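Side-chain contact in yeast Cdc13 OB4 (Candida glabrata, PDB 3RMH), which forms, as the fourth OB-fold domain of the telomere protein Cdc13, a dimer, within a protein that probably binds telomeric DNA: residues D13-I16 against S17-N20. The protein carries 2 engineered substitutions. Residues are numbered along the deposited sequence; the frame is centred on the assembly and turned at random.
Sequences DHNI and SQLN
Asn15, just before helix 16-19, turns its side chain back to the helix's first amides and takes the amide hydrogen of Gln18 on its side-chain oxygen, Gln18 N to Asn15 OD1 3.1 Å, the classic bond of an N-cap. Asparagine suits the place because its short side chain carries an acceptor for a first-turn amide that has no helix carbonyl one turn back to receive it. With CG turned away from the backbone N (chi1 -174°), OD1 swings to the helix start, where it also lies 3.0 Å from Ser17 N. The donor stands above the amide plane, 56° out of it, so the cap bond is not made on a lone pair. The two side-chain amides also stack: Asn15 and Gln18 cross nearly at right angles, yet their amide planes are almost parallel, 4° apart, with Asn15 ND2 3.7 Å from Gln18 NE2. The Gln18 CG methylene lies against the Asn15 amide carbon, CG to CG 3.3 Å. Gln18, extended beyond CG, has the length for both. The i-to-i+4 backbone bonds start from Asn15 O, to Leu19 N (3.0 Å), and Ile16 O, to Asn20 N (2.9 Å). Ile16 and Asn20 run side by side, CG2 of Ile16 3.7 Å from Asn20 ND2. Asn20 turns that nitrogen to Val65 O and Ile67 O, a buried amide pairing with backbone carbonyls. The two apolar residues suit the inner side: Ile16 packs on Val34 and Leu68, Leu19 on Tyr30, seating this short helix after strand 9-11 against strands 28-42 and 68-73. At the dimer contact, Ser17 packs on His21 and Asn20 on Pro64 of the second subunit, to which the Asn20 backbone also hydrogen-bonds.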
# COMPACT_ATOMS: atom_id res chain seq x y z
N ASP B 13 8.93 6.31 18.92
CA ASP B 13 7.54 6.00 18.60
C ASP B 13 7.50 4.95 17.49
O ASP B 13 8.27 5.03 16.53
CB ASP B 13 6.79 7.25 18.14
CG ASP B 13 6.70 8.31 19.22
OD1 ASP B 13 5.66 8.38 19.90
OD2 ASP B 13 7.68 9.07 19.40
N HIS B 14 6.61 3.98 17.62
CA HIS B 14 6.60 2.88 16.66
C HIS B 14 5.22 2.27 16.38
O HIS B 14 5.12 1.30 15.62
CB HIS B 14 7.57 1.79 17.09
CG HIS B 14 7.33 1.28 18.49
ND1 HIS B 14 7.86 1.89 19.60
CD2 HIS B 14 6.61 0.23 18.93
CE1 HIS B 14 7.48 1.23 20.68
NE2 HIS B 14 6.72 0.21 20.30
N ASN B 15 4.17 2.81 16.97
CA ASN B 15 2.86 2.27 16.65
C ASN B 15 2.58 2.56 15.18
O ASN B 15 2.33 3.69 14.80
CB ASN B 15 1.78 2.88 17.55
CG ASN B 15 0.42 2.23 17.34
OD1 ASN B 15 0.04 1.91 16.22
ND2 ASN B 15 -0.32 2.04 18.43
N ILE B 16 2.66 1.52 14.36
CA ILE B 16 2.52 1.66 12.91
C ILE B 16 1.15 2.20 12.53
O ILE B 16 1.03 3.04 11.64
CB ILE B 16 2.80 0.32 12.21
CG1 ILE B 16 4.31 0.17 11.97
CG2 ILE B 16 2.03 0.21 10.89
CD1 ILE B 16 4.70 -1.19 11.42
N SER B 17 0.11 1.73 13.22
CA SER B 17 -1.24 2.24 13.02
C SER B 17 -1.28 3.76 13.20
O SER B 17 -1.95 4.48 12.45
CB SER B 17 -2.22 1.58 13.98
OG SER B 17 -3.46 2.26 13.97
N GLN B 18 -0.56 4.25 14.20
CA GLN B 18 -0.48 5.69 14.46
C GLN B 18 0.31 6.41 13.37
O GLN B 18 -0.03 7.53 13.00
CB GLN B 18 0.13 5.97 15.84
CG GLN B 18 -0.65 5.37 16.99
CD GLN B 18 -0.15 5.82 18.36
OE1 GLN B 18 0.92 6.43 18.47
NE2 GLN B 18 -0.92 5.54 19.40
N LEU B 19 1.35 5.77 12.86
CA LEU B 19 2.18 6.37 11.83
C LEU B 19 1.40 6.52 10.53
O LEU B 19 1.55 7.51 9.81
CB LEU B 19 3.43 5.53 11.58
CG LEU B 19 4.44 5.43 12.74
CD1 LEU B 19 5.63 4.59 12.32
CD2 LEU B 19 4.90 6.83 13.14
N ASN B 20 0.56 5.52 10.23
CA ASN B 20 -0.23 5.55 9.00
C ASN B 20 -1.30 6.63 9.00
O ASN B 20 -1.86 6.94 7.95
CB ASN B 20 -0.88 4.19 8.73
CG ASN B 20 0.07 3.23 8.06
OD1 ASN B 20 0.88 3.63 7.22
ND2 ASN B 20 -0.02 1.96 8.42